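Local coordinates for protein putative mandelate racemase (Bordetella bronchiseptica, PDB 3OZY) that is of unknown function but belongs to the enolase superfamily, binds magnesium and probably acts on a carboxylate substrate, as relatives such as mandelate racemase do, at residues A[251-263]-A[276-290]. Residues are numbered along the deposited sequence; the frame is centred on the assembly and turned at random.
Sequences ATGENLYTRNAFN and ADASRAGGITEALAI. With MG (magnesium ion), chain C.
Arg-259 meets the Glu-286 carboxylate with one flank of its guanidinium, each oxygen taking one nitrogen: NE donates to OE2 at 3.1 Å and NH2 to OE1 at 2.9 Å, both bonds forming one bidentate salt bridge. Both acceptors lie in the guanidinium plane, yet both nitrogens approach from above the carboxylate, whose plane is turned 47° from the guanidinium. OE2 takes a second donor on its anti lone pair, the backbone N of Arg-259 at 2.7 Å, so the acid bonds main chain and side chain of one residue. With CG set between backbone N and carbonyl carbon (chi1 73°) and a bend at chi3, the arginine chain folds over helix 284-296, putting Ala-289 CB over the centre of one guanidinium face. Helices 258-267 and 284-296 follow successive parallel strands of the (beta/alpha) barrel of the enolase superfamily, and their short segments here run 25° from parallel. Between them Phe-262 and Ile-290 cross at about a right angle, Ile-290 CG2 over one face of the Phe-262 ring, while Ala-276 CB approaches Phe-262 CE2 obliquely at 3.6 Å. Nearer the barrel mouth, the Arg-280 guanidinium receives two acceptors at its edge: Glu-254 O from NE at 2.7 Å, nearly straight, and Asn-255 OD1 from NH2, the nitrogen standing above the amide plane. Asn-255 ND2 is held by Glu-228. The two Arg-280 bonds probably steady the type I turn from Gly-253 to Leu-256, from which Glu-254 reaches magnesium through OE2 at 2.2 Å, completing a carboxylate set with Asp-201 and Glu-227. The Tyr-257 ring presents its CD1 edge to Arg-280 O, and its hydroxyl pairs with Tyr-56.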
ATOM      1  N   ALA A 251      -5.656   0.450  20.283  1.00  4.82           N
ATOM      2  CA  ALA A 251      -4.978   1.467  19.486  1.00  5.79           C
ATOM      3  C   ALA A 251      -4.278   0.854  18.288  1.00  5.52           C
ATOM      4  O   ALA A 251      -3.661  -0.201  18.395  1.00  5.45           O
ATOM      5  CB  ALA A 251      -3.947   2.193  20.359  1.00  6.95           C
ATOM      6  N   THR A 252      -4.363   1.523  17.146  1.00  5.69           N
ATOM      7  CA  THR A 252      -3.581   1.125  15.986  1.00  6.83           C
ATOM      8  C   THR A 252      -3.523   2.292  15.014  1.00  6.26           C
ATOM      9  O   THR A 252      -4.342   3.212  15.074  1.00  6.36           O
ATOM     10  CB  THR A 252      -4.137  -0.157  15.310  1.00  6.51           C
ATOM     11  OG1 THR A 252      -3.217  -0.590  14.302  1.00  6.76           O
ATOM     12  CG2 THR A 252      -5.538   0.074  14.698  1.00  7.94           C
ATOM     13  N   GLY A 253      -2.520   2.293  14.144  1.00  5.97           N
ATOM     14  CA  GLY A 253      -2.518   3.269  13.073  1.00  6.47           C
ATOM     15  C   GLY A 253      -1.210   3.577  12.382  1.00  5.80           C
ATOM     16  O   GLY A 253      -1.235   4.150  11.292  1.00  6.59           O
ATOM     17  N   GLU A 254      -0.073   3.215  12.967  1.00  6.66           N
ATOM     18  CA  GLU A 254       1.187   3.532  12.295  1.00  7.02           C
ATOM     19  C   GLU A 254       1.313   2.826  10.948  1.00  9.17           C
ATOM     20  O   GLU A 254       2.030   3.296  10.067  1.00  8.79           O
ATOM     21  CB  GLU A 254       2.393   3.234  13.172  1.00  9.21           C
ATOM     22  CG  GLU A 254       2.754   1.781  13.257  1.00 10.54           C
ATOM     23  CD  GLU A 254       3.680   1.521  14.412  1.00 11.57           C
ATOM     24  OE1 GLU A 254       4.771   0.967  14.191  1.00 15.90           O
ATOM     25  OE2 GLU A 254       3.310   1.889  15.537  1.00 11.42           O
ATOM     26  N   ASN A 255       0.609   1.709  10.779  1.00  6.71           N
ATOM     27  CA  ASN A 255       0.716   0.938   9.548  1.00  6.46           C
ATOM     28  C   ASN A 255      -0.568   0.913   8.721  1.00  6.19           C
ATOM     29  O   ASN A 255      -0.700   0.122   7.790  1.00  7.53           O
ATOM     30  CB  ASN A 255       1.259  -0.463   9.850  1.00  5.93           C
ATOM     31  CG  ASN A 255       2.724  -0.424  10.224  1.00  6.88           C
ATOM     32  OD1 ASN A 255       3.541   0.141   9.491  1.00  6.84           O
ATOM     33  ND2 ASN A 255       3.063  -0.987  11.376  1.00  7.00           N
ATOM     34  N   LEU A 256      -1.488   1.812   9.063  1.00  5.94           N
ATOM     35  CA  LEU A 256      -2.715   2.047   8.302  1.00  7.07           C
ATOM     36  C   LEU A 256      -2.592   3.392   7.614  1.00  6.36           C
ATOM     37  O   LEU A 256      -2.003   4.321   8.157  1.00  7.82           O
ATOM     38  CB  LEU A 256      -3.925   2.056   9.234  1.00  7.87           C
ATOM     39  CG  LEU A 256      -4.223   0.733   9.924  1.00  9.02           C
ATOM     40  CD1 LEU A 256      -5.284   0.964  10.988  1.00 11.01           C
ATOM     41  CD2 LEU A 256      -4.685  -0.296   8.907  1.00  9.24           C
ATOM     42  N   TYR A 257      -3.146   3.494   6.411  1.00  6.37           N
ATOM     43  CA  TYR A 257      -2.907   4.646   5.550  1.00  6.77           C
ATOM     44  C   TYR A 257      -4.190   5.329   5.100  1.00  7.05           C
ATOM     45  O   TYR A 257      -5.130   4.666   4.648  1.00  6.60           O
ATOM     46  CB  TYR A 257      -2.105   4.209   4.320  1.00  7.30           C
ATOM     47  CG  TYR A 257      -0.712   3.741   4.675  1.00  5.94           C
ATOM     48  CD1 TYR A 257       0.357   4.635   4.689  1.00  6.66           C
ATOM     49  CD2 TYR A 257      -0.458   2.409   5.006  1.00  7.20           C
ATOM     50  CE1 TYR A 257       1.630   4.219   5.027  1.00  6.86           C
ATOM     51  CE2 TYR A 257       0.821   1.985   5.354  1.00  6.89           C
ATOM     52  CZ  TYR A 257       1.860   2.898   5.356  1.00  7.09           C
ATOM     53  OH  TYR A 257       3.145   2.519   5.693  1.00  8.06           O
ATOM     54  N   THR A 258      -4.184   6.659   5.184  1.00  6.12           N
ATOM     55  CA  THR A 258      -5.296   7.544   4.801  1.00  6.46           C
ATOM     56  C   THR A 258      -6.492   7.422   5.729  1.00  7.06           C
ATOM     57  O   THR A 258      -6.636   6.455   6.487  1.00  7.35           O
ATOM     58  CB  THR A 258      -5.796   7.366   3.331  1.00  7.17           C
ATOM     59  OG1 THR A 258      -6.708   6.259   3.253  1.00  7.50           O
ATOM     60  CG2 THR A 258      -4.636   7.206   2.347  1.00  9.08           C
ATOM     61  N   ARG A 259      -7.375   8.409   5.632  1.00  6.69           N
ATOM     62  CA  ARG A 259      -8.594   8.389   6.420  1.00  6.91           C
ATOM     63  C   ARG A 259      -9.477   7.187   6.074  1.00  6.97           C
ATOM     64  O   ARG A 259     -10.326   6.795   6.875  1.00  8.87           O
ATOM     65  CB  ARG A 259      -9.378   9.684   6.214  1.00  8.12           C
ATOM     66  CG  ARG A 259     -10.061   9.793   4.871  1.00  9.28           C
ATOM     67  CD  ARG A 259     -10.577  11.208   4.671  1.00 12.50           C
ATOM     68  NE  ARG A 259      -9.487  12.142   4.384  1.00 13.01           N
ATOM     69  CZ  ARG A 259      -9.639  13.459   4.275  1.00 15.40           C
ATOM     70  NH1 ARG A 259     -10.828  14.018   4.467  1.00 17.47           N
ATOM     71  NH2 ARG A 259      -8.596  14.220   3.990  1.00 14.21           N
ATOM     72  N   ASN A 260      -9.282   6.605   4.892  1.00  6.96           N
ATOM     73  CA  ASN A 260     -10.108   5.471   4.478  1.00  7.58           C
ATOM     74  C   ASN A 260      -9.908   4.252   5.370  1.00  6.40           C
ATOM     75  O   ASN A 260     -10.857   3.533   5.685  1.00  7.42           O
ATOM     76  CB  ASN A 260      -9.806   5.103   3.028  1.00  7.57           C
ATOM     77  CG  ASN A 260      -9.970   6.270   2.097  1.00  8.67           C
ATOM     78  OD1 ASN A 260      -9.006   6.747   1.481  1.00 13.88           O
ATOM     79  ND2 ASN A 260     -11.190   6.757   1.996  1.00  8.12           N
ATOM     80  N   ALA A 261      -8.664   4.014   5.778  1.00  6.27           N
ATOM     81  CA  ALA A 261      -8.369   2.883   6.656  1.00  6.48           C
ATOM     82  C   ALA A 261      -9.078   3.056   7.992  1.00  6.97           C
ATOM     83  O   ALA A 261      -9.705   2.133   8.518  1.00  6.88           O
ATOM     84  CB  ALA A 261      -6.863   2.759   6.880  1.00  8.62           C
ATOM     85  N   PHE A 262      -8.974   4.261   8.545  1.00  6.35           N
ATOM     86  CA  PHE A 262      -9.551   4.527   9.857  1.00  7.53           C
ATOM     87  C   PHE A 262     -11.077   4.522   9.827  1.00  7.23           C
ATOM     88  O   PHE A 262     -11.716   4.088  10.782  1.00  7.48           O
ATOM     89  CB  PHE A 262      -8.942   5.796  10.461  1.00  9.01           C
ATOM     90  CG  PHE A 262      -7.465   5.666  10.677  1.00  6.79           C
ATOM     91  CD1 PHE A 262      -6.967   5.028  11.803  1.00  8.23           C
ATOM     92  CD2 PHE A 262      -6.578   6.080   9.703  1.00  6.80           C
ATOM     93  CE1 PHE A 262      -5.591   4.867  11.982  1.00  7.30           C
ATOM     94  CE2 PHE A 262      -5.209   5.909   9.858  1.00  7.15           C
ATOM     95  CZ  PHE A 262      -4.708   5.298  11.005  1.00  7.38           C
ATOM     96  N   ASN A 263     -11.656   4.966   8.715  1.00  7.66           N
ATOM     97  CA  ASN A 263     -13.102   4.902   8.547  1.00  7.48           C
ATOM     98  C   ASN A 263     -13.575   3.454   8.601  1.00  6.91           C
ATOM     99  O   ASN A 263     -14.583   3.141   9.234  1.00  7.65           O
ATOM    100  CB  ASN A 263     -13.511   5.563   7.233  1.00  8.80           C
ATOM    101  CG  ASN A 263     -14.998   5.441   6.961  1.00  9.36           C
ATOM    102  OD1 ASN A 263     -15.414   4.751   6.021  1.00 12.69           O
ATOM    103  ND2 ASN A 263     -15.800   6.100   7.778  1.00  9.26           N
ATOM    104  N   ALA A 276      -2.835   7.436  13.366  1.00  7.04           N
ATOM    105  CA  ALA A 276      -2.344   7.997  12.108  1.00  6.59           C
ATOM    106  C   ALA A 276      -1.231   9.017  12.356  1.00  6.03           C
ATOM    107  O   ALA A 276      -1.411   9.973  13.108  1.00  7.79           O
ATOM    108  CB  ALA A 276      -3.481   8.649  11.344  1.00  7.87           C
ATOM    109  N   ASP A 277      -0.098   8.797  11.700  1.00  6.03           N
ATOM    110  CA  ASP A 277       1.099   9.622  11.821  1.00  6.89           C
ATOM    111  C   ASP A 277       1.094  10.598  10.646  1.00  6.28           C
ATOM    112  O   ASP A 277       0.963  10.184   9.491  1.00  6.53           O
ATOM    113  CB  ASP A 277       2.306   8.664  11.752  1.00  6.29           C
ATOM    114  CG  ASP A 277       3.664   9.342  11.906  1.00  6.50           C
ATOM    115  OD1 ASP A 277       3.820  10.544  11.626  1.00  6.25           O
ATOM    116  OD2 ASP A 277       4.626   8.617  12.272  1.00  7.65           O
ATOM    117  N   ALA A 278       1.232  11.891  10.915  1.00  6.75           N
ATOM    118  CA  ALA A 278       1.273  12.872   9.830  1.00  6.80           C
ATOM    119  C   ALA A 278       2.325  12.550   8.768  1.00  7.84           C
ATOM    120  O   ALA A 278       2.164  12.923   7.603  1.00  7.46           O
ATOM    121  CB  ALA A 278       1.502  14.269  10.381  1.00  8.63           C
ATOM    122  N   SER A 279       3.406  11.879   9.174  1.00  6.03           N
ATOM    123  CA  SER A 279       4.513  11.561   8.266  1.00  6.53           C
ATOM    124  C   SER A 279       4.378  10.215   7.543  1.00  5.81           C
ATOM    125  O   SER A 279       5.263   9.842   6.770  1.00  6.97           O
ATOM    126  CB  SER A 279       5.855  11.603   9.009  1.00  5.87           C
ATOM    127  OG  SER A 279       5.952  10.530   9.935  1.00  7.46           O
ATOM    128  N   ARG A 280       3.288   9.488   7.806  1.00  6.01           N
ATOM    129  CA  ARG A 280       3.066   8.176   7.195  1.00  6.47           C
ATOM    130  C   ARG A 280       1.713   8.051   6.501  1.00  6.66           C
ATOM    131  O   ARG A 280       1.632   7.502   5.406  1.00  7.40           O
ATOM    132  CB  ARG A 280       3.173   7.050   8.246  1.00  5.77           C
ATOM    133  CG  ARG A 280       4.504   6.985   8.970  1.00  6.57           C
ATOM    134  CD  ARG A 280       4.455   6.064  10.198  1.00  7.17           C
ATOM    135  NE  ARG A 280       4.413   4.630   9.888  1.00  6.82           N
ATOM    136  CZ  ARG A 280       5.486   3.884   9.658  1.00  7.65           C
ATOM    137  NH1 ARG A 280       6.692   4.442   9.671  1.00  7.53           N
ATOM    138  NH2 ARG A 280       5.364   2.578   9.418  1.00  7.92           N
ATOM    139  N   ALA A 281       0.657   8.544   7.149  1.00  6.51           N
ATOM    140  CA  ALA A 281      -0.712   8.219   6.754  1.00  6.01           C
ATOM    141  C   ALA A 281      -1.257   9.141   5.670  1.00  5.97           C
ATOM    142  O   ALA A 281      -2.391   8.951   5.222  1.00  6.82           O
ATOM    143  CB  ALA A 281      -1.624   8.238   7.983  1.00  8.83           C
ATOM    144  N   GLY A 282      -0.467  10.133   5.266  1.00  6.30           N
ATOM    145  CA  GLY A 282      -0.820  10.995   4.149  1.00  6.59           C
ATOM    146  C   GLY A 282      -0.324  12.428   4.261  1.00  9.26           C
ATOM    147  O   GLY A 282      -0.370  13.168   3.273  1.00 12.61           O
ATOM    148  N   GLY A 283       0.147  12.847   5.436  1.00  7.08           N
ATOM    149  CA  GLY A 283       0.631  14.211   5.602  1.00  8.30           C
ATOM    150  C   GLY A 283      -0.032  14.912   6.766  1.00  6.98           C
ATOM    151  O   GLY A 283      -0.911  14.344   7.413  1.00  8.28           O
ATOM    152  N   ILE A 284       0.399  16.136   7.054  1.00  7.35           N
ATOM    153  CA  ILE A 284      -0.360  16.990   7.953  1.00  7.78           C
ATOM    154  C   ILE A 284      -1.797  17.159   7.428  1.00  8.06           C
ATOM    155  O   ILE A 284      -2.755  17.084   8.188  1.00  8.06           O
ATOM    156  CB  ILE A 284       0.352  18.345   8.119  1.00  7.72           C
ATOM    157  CG1 ILE A 284       1.551  18.170   9.062  1.00  9.31           C
ATOM    158  CG2 ILE A 284      -0.612  19.405   8.622  1.00  9.78           C
ATOM    159  CD1 ILE A 284       2.470  19.399   9.158  1.00  9.07           C
ATOM    160  N   THR A 285      -1.944  17.351   6.123  1.00  7.90           N
ATOM    161  CA  THR A 285      -3.269  17.514   5.527  1.00  8.15           C
ATOM    162  C   THR A 285      -4.192  16.341   5.878  1.00  8.96           C
ATOM    163  O   THR A 285      -5.345  16.526   6.279  1.00  8.66           O
ATOM    164  CB  THR A 285      -3.146  17.659   4.007  1.00  7.93           C
ATOM    165  OG1 THR A 285      -2.267  18.754   3.719  1.00  8.71           O
ATOM    166  CG2 THR A 285      -4.510  17.906   3.360  1.00 10.52           C
ATOM    167  N   GLU A 286      -3.664  15.132   5.756  1.00  6.46           N
ATOM    168  CA  GLU A 286      -4.468  13.942   5.997  1.00  7.85           C
ATOM    169  C   GLU A 286      -4.669  13.669   7.497  1.00  8.27           C
ATOM    170  O   GLU A 286      -5.767  13.298   7.927  1.00  8.01           O
ATOM    171  CB  GLU A 286      -3.848  12.739   5.284  1.00  9.49           C
ATOM    172  CG  GLU A 286      -4.746  11.502   5.236  1.00  8.19           C
ATOM    173  CD  GLU A 286      -5.958  11.660   4.326  1.00  9.26           C
ATOM    174  OE1 GLU A 286      -6.134  12.726   3.694  1.00 10.01           O
ATOM    175  OE2 GLU A 286      -6.754  10.703   4.257  1.00  9.56           O
ATOM    176  N   ALA A 287      -3.629  13.865   8.301  1.00  7.24           N
ATOM    177  CA  ALA A 287      -3.768  13.676   9.744  1.00  6.90           C
ATOM    178  C   ALA A 287      -4.806  14.624  10.343  1.00  8.11           C
ATOM    179  O   ALA A 287      -5.528  14.246  11.268  1.00  7.95           O
ATOM    180  CB  ALA A 287      -2.421  13.849  10.446  1.00  8.59           C
ATOM    181  N   LEU A 288      -4.884  15.850   9.828  1.00  8.33           N
ATOM    182  CA  LEU A 288      -5.901  16.794  10.285  1.00  8.77           C
ATOM    183  C   LEU A 288      -7.297  16.211  10.111  1.00  8.16           C
ATOM    184  O   LEU A 288      -8.149  16.318  11.005  1.00  8.83           O
ATOM    185  CB  LEU A 288      -5.815  18.110   9.514  1.00 11.39           C
ATOM    186  CG  LEU A 288      -4.665  19.033   9.905  1.00 13.73           C
ATOM    187  CD1 LEU A 288      -4.578  20.161   8.888  1.00 13.70           C
ATOM    188  CD2 LEU A 288      -4.873  19.581  11.312  1.00 15.53           C
ATOM    189  N   ALA A 289      -7.535  15.603   8.955  1.00  7.74           N
ATOM    190  CA  ALA A 289      -8.845  15.042   8.652  1.00  8.40           C
ATOM    191  C   ALA A 289      -9.114  13.833   9.544  1.00  7.64           C
ATOM    192  O   ALA A 289     -10.233  13.638  10.022  1.00  8.53           O
ATOM    193  CB  ALA A 289      -8.907  14.647   7.193  1.00  9.99           C
ATOM    194  N   ILE A 290      -8.088  13.019   9.772  1.00  7.39           N
ATOM    195  CA  ILE A 290      -8.240  11.826  10.601  1.00  8.12           C
ATOM    196  C   ILE A 290      -8.520  12.208  12.051  1.00  8.10           C
ATOM    197  O   ILE A 290      -9.379  11.608  12.702  1.00  8.36           O
ATOM    198  CB  ILE A 290      -7.019  10.893  10.463  1.00  6.66           C
ATOM    199  CG1 ILE A 290      -6.940  10.359   9.036  1.00  8.87           C
ATOM    200  CG2 ILE A 290      -7.122   9.733  11.445  1.00  8.54           C
ATOM    201  CD1 ILE A 290      -5.610   9.717   8.697  1.00  8.20           C
TER
HETATM  202 MG    MG C 390       3.838   1.132  17.495  1.00  7.94          MG
HETATM  203  O   HOH W   1       0.294   6.267  10.370  1.00  9.67           O
HETATM  204  O   HOH W   2       5.837   0.324  16.502  1.00 12.10           O
HETATM  205  O   HOH W   3       3.181  -0.876  16.801  1.00  9.12           O
HETATM  206  O   HOH W   4       5.192   2.959  18.162  1.00  9.83           O